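Local structure of DNA replication protein DnaC (Aquifex aeolicus, 3ECC) at residues 42-47 against 138-143; 16-21 against 178-183. The protein serves as a helicase loader in the initiation of bacterial DNA replication and probably works as an ATP-binding protein. All blocks are in the same frame, centred on the assembly; numbering follows the deposited sequence.

In the fold
Contact 1 lies within the parallel sheet, joining strands 40-45 and 136-141 where they run out toward the nucleotide; contact 2 lies nearer the surface, where the start of helix 17-31 rests on the chain that leaves edge strand 174-178. The two meet at Ile179, just past that edge strand: Val44 O is 3.0 Å from Ile179 N, a probable hydrogen bond, and Phe43 CD1 packs at 3.8 Å on Ile179 CD1. Their chemistry follows their place. Contact 1 is mostly buried and tied by backbone bonds, whereas contact 2 is smaller and rests on van der Waals touches. Both border the bound nucleotide, contact 1 near the phosphates and beryllium trifluoride, contact 2 through Gln19.

Contact 1: 42-47 against 138-143; sequences TFVGSP and ITTNYS. With BEF (beryllium trifluoride ion), chain D.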
ATOM      1  N   THR A  42      -3.126  -0.011   5.515  1.00 40.46           N
ATOM      2  CA  THR A  42      -1.685  -0.068   5.631  1.00 39.83           C
ATOM      3  C   THR A  42      -1.268  -1.355   6.335  1.00 39.84           C
ATOM      4  O   THR A  42      -1.643  -1.603   7.478  1.00 39.77           O
ATOM      5  CB  THR A  42      -1.145   1.145   6.395  1.00 39.91           C
ATOM      6  OG1 THR A  42      -1.627   2.350   5.780  1.00 39.94           O
ATOM      7  CG2 THR A  42       0.381   1.148   6.395  1.00 39.52           C
ATOM      8  N   PHE A  43      -0.494  -2.174   5.633  1.00 39.95           N
ATOM      9  CA  PHE A  43      -0.038  -3.454   6.161  1.00 39.91           C
ATOM     10  C   PHE A  43       1.415  -3.350   6.594  1.00 40.33           C
ATOM     11  O   PHE A  43       2.297  -3.050   5.788  1.00 40.43           O
ATOM     12  CB  PHE A  43      -0.161  -4.548   5.100  1.00 39.56           C
ATOM     13  CG  PHE A  43      -1.562  -4.789   4.634  1.00 38.28           C
ATOM     14  CD1 PHE A  43      -2.388  -5.670   5.314  1.00 36.87           C
ATOM     15  CD2 PHE A  43      -2.047  -4.151   3.505  1.00 37.66           C
ATOM     16  CE1 PHE A  43      -3.673  -5.908   4.882  1.00 37.10           C
ATOM     17  CE2 PHE A  43      -3.338  -4.382   3.057  1.00 37.69           C
ATOM     18  CZ  PHE A  43      -4.153  -5.263   3.745  1.00 38.00           C
ATOM     19  N   VAL A  44       1.657  -3.600   7.874  1.00 40.55           N
ATOM     20  CA  VAL A  44       2.989  -3.517   8.440  1.00 40.86           C
ATOM     21  C   VAL A  44       3.388  -4.893   8.954  1.00 41.06           C
ATOM     22  O   VAL A  44       2.532  -5.696   9.304  1.00 41.21           O
ATOM     23  CB  VAL A  44       3.028  -2.491   9.594  1.00 40.71           C
ATOM     24  CG1 VAL A  44       4.459  -2.123   9.938  1.00 41.51           C
ATOM     25  CG2 VAL A  44       2.261  -1.241   9.210  1.00 40.95           C
ATOM     26  N   GLY A  45       4.689  -5.168   8.982  1.00 41.23           N
ATOM     27  CA  GLY A  45       5.184  -6.428   9.525  1.00 41.59           C
ATOM     28  C   GLY A  45       6.471  -6.927   8.893  1.00 41.97           C
ATOM     29  O   GLY A  45       6.973  -6.355   7.925  1.00 42.23           O
ATOM     30  N   SER A  46       6.996  -8.011   9.447  1.00 42.30           N
ATOM     31  CA  SER A  46       8.188  -8.672   8.928  1.00 42.92           C
ATOM     32  C   SER A  46       7.931  -9.397   7.595  1.00 43.15           C
ATOM     33  O   SER A  46       6.776  -9.589   7.209  1.00 43.04           O
ATOM     34  CB  SER A  46       8.710  -9.666   9.963  1.00 42.65           C
ATOM     35  OG  SER A  46       9.402  -8.983  10.984  1.00 43.49           O
ATOM     36  N   PRO A  47       9.018  -9.777   6.883  1.00 43.29           N
ATOM     37  CA  PRO A  47       8.990 -10.568   5.640  1.00 43.39           C
ATOM     38  C   PRO A  47       8.251 -11.907   5.773  1.00 43.36           C
ATOM     39  O   PRO A  47       8.241 -12.500   6.854  1.00 44.10           O
ATOM     40  CB  PRO A  47      10.478 -10.831   5.363  1.00 43.63           C
ATOM     41  CG  PRO A  47      11.189  -9.678   5.991  1.00 43.82           C
ATOM     42  CD  PRO A  47      10.374  -9.278   7.194  1.00 43.37           C
ATOM     43  N   ILE A 138      -1.124   0.278   1.186  1.00 48.52           N
ATOM     44  CA  ILE A 138       0.323   0.262   1.342  1.00 49.24           C
ATOM     45  C   ILE A 138       0.741  -0.978   2.113  1.00 50.15           C
ATOM     46  O   ILE A 138       0.071  -1.383   3.054  1.00 50.23           O
ATOM     47  CB  ILE A 138       0.811   1.522   2.109  1.00 48.92           C
ATOM     48  CG1 ILE A 138       0.590   2.789   1.280  1.00 47.40           C
ATOM     49  CG2 ILE A 138       2.278   1.379   2.523  1.00 49.36           C
ATOM     50  CD1 ILE A 138       0.562   4.048   2.102  1.00 44.16           C
ATOM     51  N   THR A 139       1.831  -1.603   1.689  1.00 51.52           N
ATOM     52  CA  THR A 139       2.496  -2.606   2.518  1.00 53.09           C
ATOM     53  C   THR A 139       3.910  -2.139   2.794  1.00 54.61           C
ATOM     54  O   THR A 139       4.580  -1.597   1.913  1.00 54.60           O
ATOM     55  CB  THR A 139       2.517  -4.016   1.878  1.00 52.71           C
ATOM     56  OG1 THR A 139       3.517  -4.081   0.854  1.00 52.60           O
ATOM     57  CG2 THR A 139       1.160  -4.363   1.290  1.00 52.52           C
ATOM     58  N   THR A 140       4.354  -2.326   4.026  1.00 56.60           N
ATOM     59  CA  THR A 140       5.634  -1.795   4.445  1.00 58.85           C
ATOM     60  C   THR A 140       6.317  -2.709   5.457  1.00 60.95           C
ATOM     61  O   THR A 140       5.664  -3.489   6.163  1.00 61.06           O
ATOM     62  CB  THR A 140       5.492  -0.351   5.021  1.00 58.57           C
ATOM     63  OG1 THR A 140       6.789   0.185   5.305  1.00 57.84           O
ATOM     64  CG2 THR A 140       4.636  -0.343   6.289  1.00 58.29           C
ATOM     65  N   ASN A 141       7.634  -2.601   5.529  1.00 63.62           N
ATOM     66  CA  ASN A 141       8.398  -3.384   6.473  1.00 66.32           C
ATOM     67  C   ASN A 141       8.575  -2.709   7.830  1.00 68.45           C
ATOM     68  O   ASN A 141       8.871  -1.522   7.906  1.00 68.49           O
ATOM     69  CB  ASN A 141       9.749  -3.720   5.882  1.00 66.09           C
ATOM     70  CG  ASN A 141       9.944  -5.192   5.742  1.00 66.19           C
ATOM     71  OD1 ASN A 141       9.988  -5.918   6.734  1.00 66.99           O
ATOM     72  ND2 ASN A 141      10.034  -5.662   4.506  1.00 66.74           N
ATOM     73  N   TYR A 142       8.391  -3.480   8.897  1.00 71.39           N
ATOM     74  CA  TYR A 142       8.711  -3.015  10.242  1.00 74.25           C
ATOM     75  C   TYR A 142       9.874  -3.813  10.825  1.00 75.91           C
ATOM     76  O   TYR A 142       9.811  -5.047  10.922  1.00 76.11           O
ATOM     77  CB  TYR A 142       7.492  -3.094  11.163  1.00 74.48           C
ATOM     78  CG  TYR A 142       7.705  -2.439  12.517  1.00 76.07           C
ATOM     79  CD1 TYR A 142       8.318  -1.185  12.624  1.00 77.28           C
ATOM     80  CD2 TYR A 142       7.268  -3.057  13.687  1.00 77.02           C
ATOM     81  CE1 TYR A 142       8.518  -0.583  13.869  1.00 78.27           C
ATOM     82  CE2 TYR A 142       7.451  -2.458  14.936  1.00 77.76           C
ATOM     83  CZ  TYR A 142       8.077  -1.224  15.021  1.00 78.29           C
ATOM     84  OH  TYR A 142       8.258  -0.629  16.257  1.00 78.58           O
ATOM     85  N   SER A 143      10.937  -3.096  11.202  1.00 77.94           N
ATOM     86  CA  SER A 143      12.185  -3.707  11.682  1.00 79.82           C
ATOM     87  C   SER A 143      12.094  -4.268  13.115  1.00 81.05           C
ATOM     88  O   SER A 143      11.849  -5.468  13.302  1.00 81.31           O
ATOM     89  CB  SER A 143      13.358  -2.717  11.556  1.00 79.78           C
ATOM     90  OG  SER A 143      13.045  -1.456  12.134  1.00 80.15           O
TER
HETATM   91 BE   BEF D1554       7.823  -8.455   2.066  1.00 51.11          BE
HETATM   92  F1  BEF D1554       7.423  -8.040   3.730  1.00 51.68           F
HETATM   93  F2  BEF D1554       6.845  -7.823   0.730  1.00 52.67           F
HETATM   94  F3  BEF D1554       8.882  -9.841   1.814  1.00 50.29           F
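Phe43 and Thr139 stand abreast in two parallel strands, 42-45 and 138-141, whose axes approach to 4.6 Å at an angle of 17°. Phe43 ties both ways: its N bonds Ile138 O at 2.8 Å, and its O accepts Thr140 N at 2.8 Å. Farther on the pairing slackens, with weak bonds from Gly45 N to Thr140 O (3.4 Å) and from Tyr142 N to Gly45 O (3.3 Å). The Phe43 ring turns an edge to Ile138 O, 3.5 Å from CD2, and meets the Thr139 methyl obliquely. On the other face Val44 and Thr140 lie side by side, CG2 to CG2 3.9 Å; Val44 CG1, anti to the backbone N (chi1 -165°), reaches Tyr142 CB. Pro47 and Asn141 border the beryllium trifluoride where the strands end, Asn141 at a place consistent with sensor 1 of AAA+ ATPases. Thr139 OG1 is hydrogen-bonded to the Asp107 carboxylate and to the backbone N of Asp108, linking this strand to the acidic end of strand 104-107. Helix 51-65, carrying the P-loop Lys51 that bonds Gly45 O, covers Phe43 and Thr139; helix 153-162 covers Val44, Thr140 and Tyr142; strand 174-178 flanks Thr42.

Contact 2: 16-21 against 178-183; sequences NVSQNR and VIKGSD
Gln19 reaches across to Gly181 with one end of its side-chain amide and is held by the other: NE2 lies 3.7 Å from the glycine CA, while OE1 accepts the backbone N of Lys15. The glutamine chain is extended past CG (chi2 165°), which carries its amide along to Gly181, and Tyr12 and Pro14 pack on the same side chain. Gln19 crosses Ile179 at about a right angle, and its CG touches the CG2 branch of the isoleucine at 4.0 Å.

One residue earlier, Ser18 meets the 178-183 backbone through CB and OG. Its chi1 of -84° turns OG anti to the carbonyl carbon, so that the hydroxyl lies next to CB at the edge of the Ile179-Lys180 peptide, on the side of Lys180 N. There OG is in contact with Lys180 N at 3.6 Å and with Val178 O at 3.7 Å. CB itself comes within 3.6 Å of Lys180 N, and Lys180 CB lies 3.8 Å from Ser18 OG, bringing the start of the lysine chain against the serine. Asn16, at the N-cap position, brings its side chain near Lys180 and Gly181, and Asn20 N returns to Asn16 O at 3.1 Å to close the first turn of helix 17-31.

Gln19 also touches the bound ADP, and Ile179 packs on Val49 of the P-loop, so this small contact borders the nucleotide pocket. Shape and van der Waals touch join the two segments, and the polar tie of Gln19 is made to Lys15 instead, which is consistent with the helix start being seated on the loop by fit more than by directed bonds.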
ATOM      1  N   ASN A  16      -2.760 -17.062  12.243  1.00 58.14           N
ATOM      2  CA  ASN A  16      -2.787 -16.598  13.632  1.00 57.68           C
ATOM      3  C   ASN A  16      -3.853 -15.523  13.846  1.00 57.42           C
ATOM      4  O   ASN A  16      -4.589 -15.169  12.923  1.00 57.31           O
ATOM      5  CB  ASN A  16      -1.404 -16.103  14.094  1.00 57.51           C
ATOM      6  CG  ASN A  16      -0.968 -14.834  13.393  1.00 57.85           C
ATOM      7  OD1 ASN A  16      -0.784 -14.807  12.175  1.00 57.54           O
ATOM      8  ND2 ASN A  16      -0.773 -13.775  14.168  1.00 58.46           N
ATOM      9  N   VAL A  17      -3.938 -15.018  15.070  1.00 57.14           N
ATOM     10  CA  VAL A  17      -4.919 -13.999  15.412  1.00 57.01           C
ATOM     11  C   VAL A  17      -4.765 -12.746  14.536  1.00 56.74           C
ATOM     12  O   VAL A  17      -5.758 -12.206  14.033  1.00 56.67           O
ATOM     13  CB  VAL A  17      -4.859 -13.638  16.923  1.00 57.01           C
ATOM     14  CG1 VAL A  17      -5.807 -12.499  17.237  1.00 57.54           C
ATOM     15  CG2 VAL A  17      -5.206 -14.854  17.777  1.00 56.86           C
ATOM     16  N   SER A  18      -3.520 -12.305  14.342  1.00 56.46           N
ATOM     17  CA  SER A  18      -3.213 -11.125  13.514  1.00 56.17           C
ATOM     18  C   SER A  18      -3.796 -11.245  12.115  1.00 55.84           C
ATOM     19  O   SER A  18      -4.448 -10.321  11.624  1.00 55.80           O
ATOM     20  CB  SER A  18      -1.696 -10.908  13.401  1.00 56.18           C
ATOM     21  OG  SER A  18      -1.188 -10.182  14.499  1.00 57.45           O
ATOM     22  N   GLN A  19      -3.547 -12.388  11.474  1.00 55.34           N
ATOM     23  CA  GLN A  19      -3.981 -12.620  10.101  1.00 54.95           C
ATOM     24  C   GLN A  19      -5.497 -12.736   9.999  1.00 54.30           C
ATOM     25  O   GLN A  19      -6.082 -12.429   8.961  1.00 53.98           O
ATOM     26  CB  GLN A  19      -3.315 -13.879   9.544  1.00 55.21           C
ATOM     27  CG  GLN A  19      -1.863 -13.684   9.159  1.00 56.36           C
ATOM     28  CD  GLN A  19      -1.122 -14.997   8.962  1.00 57.52           C
ATOM     29  OE1 GLN A  19      -1.583 -15.884   8.238  1.00 57.29           O
ATOM     30  NE2 GLN A  19       0.045 -15.119   9.601  1.00 57.37           N
ATOM     31  N   ASN A  20      -6.124 -13.188  11.081  1.00 53.96           N
ATOM     32  CA  ASN A  20      -7.570 -13.350  11.124  1.00 53.75           C
ATOM     33  C   ASN A  20      -8.309 -12.023  11.248  1.00 53.47           C
ATOM     34  O   ASN A  20      -9.331 -11.817  10.602  1.00 53.53           O
ATOM     35  CB  ASN A  20      -7.982 -14.288  12.263  1.00 53.70           C
ATOM     36  CG  ASN A  20      -9.481 -14.522  12.301  1.00 54.22           C
ATOM     37  OD1 ASN A  20     -10.034 -15.230  11.452  1.00 55.22           O
ATOM     38  ND2 ASN A  20     -10.150 -13.908  13.269  1.00 53.17           N
ATOM     39  N   ARG A  21      -7.791 -11.132  12.084  1.00 53.27           N
ATOM     40  CA  ARG A  21      -8.408  -9.822  12.264  1.00 53.21           C
ATOM     41  C   ARG A  21      -8.245  -8.964  11.016  1.00 52.43           C
ATOM     42  O   ARG A  21      -9.159  -8.233  10.632  1.00 52.50           O
ATOM     43  CB  ARG A  21      -7.828  -9.110  13.486  1.00 53.55           C
ATOM     44  CG  ARG A  21      -8.100  -9.826  14.791  1.00 55.25           C
ATOM     45  CD  ARG A  21      -7.969  -8.885  15.958  1.00 58.69           C
ATOM     46  NE  ARG A  21      -6.960  -9.369  16.899  1.00 61.95           N
ATOM     47  CZ  ARG A  21      -5.722  -8.882  16.986  1.00 63.34           C
ATOM     48  NH1 ARG A  21      -5.333  -7.883  16.195  1.00 63.59           N
ATOM     49  NH2 ARG A  21      -4.871  -9.396  17.868  1.00 63.68           N
ATOM     50  N   VAL A 178      -1.365  -4.415  11.714  1.00 52.71           N
ATOM     51  CA  VAL A 178      -0.118  -5.113  11.941  1.00 53.25           C
ATOM     52  C   VAL A 178      -0.289  -6.611  11.784  1.00 54.15           C
ATOM     53  O   VAL A 178      -1.254  -7.194  12.277  1.00 54.08           O
ATOM     54  CB  VAL A 178       0.465  -4.808  13.306  1.00 52.84           C
ATOM     55  CG1 VAL A 178       1.812  -5.479  13.448  1.00 51.98           C
ATOM     56  CG2 VAL A 178       0.605  -3.317  13.467  1.00 52.57           C
ATOM     57  N   ILE A 179       0.654  -7.226  11.080  1.00 55.41           N
ATOM     58  CA  ILE A 179       0.620  -8.657  10.823  1.00 56.56           C
ATOM     59  C   ILE A 179       1.870  -9.308  11.386  1.00 57.53           C
ATOM     60  O   ILE A 179       2.991  -8.914  11.058  1.00 57.59           O
ATOM     61  CB  ILE A 179       0.506  -8.935   9.324  1.00 56.43           C
ATOM     62  CG1 ILE A 179      -0.745  -8.261   8.776  1.00 56.18           C
ATOM     63  CG2 ILE A 179       0.477 -10.424   9.053  1.00 56.19           C
ATOM     64  CD1 ILE A 179      -0.925  -8.479   7.330  1.00 56.73           C
ATOM     65  N   LYS A 180       1.670 -10.299  12.250  1.00 59.05           N
ATOM     66  CA  LYS A 180       2.758 -10.819  13.065  1.00 60.56           C
ATOM     67  C   LYS A 180       2.974 -12.319  12.926  1.00 61.58           C
ATOM     68  O   LYS A 180       3.267 -13.001  13.902  1.00 61.97           O
ATOM     69  CB  LYS A 180       2.555 -10.436  14.530  1.00 60.35           C
ATOM     70  CG  LYS A 180       2.691  -8.953  14.777  1.00 61.67           C
ATOM     71  CD  LYS A 180       3.258  -8.659  16.164  1.00 63.57           C
ATOM     72  CE  LYS A 180       2.188  -8.780  17.247  1.00 64.81           C
ATOM     73  NZ  LYS A 180       1.313  -7.568  17.315  1.00 65.65           N
ATOM     74  N   GLY A 181       2.853 -12.832  11.711  1.00 64.25           N
ATOM     75  CA  GLY A 181       3.164 -14.240  11.461  1.00 65.92           C
ATOM     76  C   GLY A 181       4.640 -14.554  11.688  1.00 66.96           C
ATOM     77  O   GLY A 181       5.494 -13.668  11.610  1.00 67.21           O
ATOM     78  N   SER A 182       4.949 -15.813  11.969  1.00 67.95           N
ATOM     79  CA  SER A 182       6.331 -16.190  12.244  1.00 68.82           C
ATOM     80  C   SER A 182       6.815 -17.286  11.299  1.00 69.18           C
ATOM     81  O   SER A 182       6.024 -18.089  10.796  1.00 69.17           O
ATOM     82  CB  SER A 182       6.493 -16.642  13.696  1.00 68.91           C
ATOM     83  OG  SER A 182       7.733 -16.208  14.235  1.00 69.47           O
ATOM     84  N   ASP A 183       8.124 -17.306  11.070  1.00 69.68           N
ATOM     85  CA  ASP A 183       8.749 -18.239  10.129  1.00 69.82           C
ATOM     86  C   ASP A 183       8.610 -17.729   8.710  1.00 69.62           C
ATOM     87  O   ASP A 183       8.938 -18.426   7.743  1.00 69.75           O
ATOM     88  CB  ASP A 183       8.131 -19.627  10.212  1.00 70.08           C
ATOM     89  CG  ASP A 183       8.893 -20.644   9.384  1.00 70.54           C
ATOM     90  OD1 ASP A 183       9.920 -21.151   9.885  1.00 71.43           O
ATOM     91  OD2 ASP A 183       8.478 -20.925   8.235  1.00 70.06           O
TER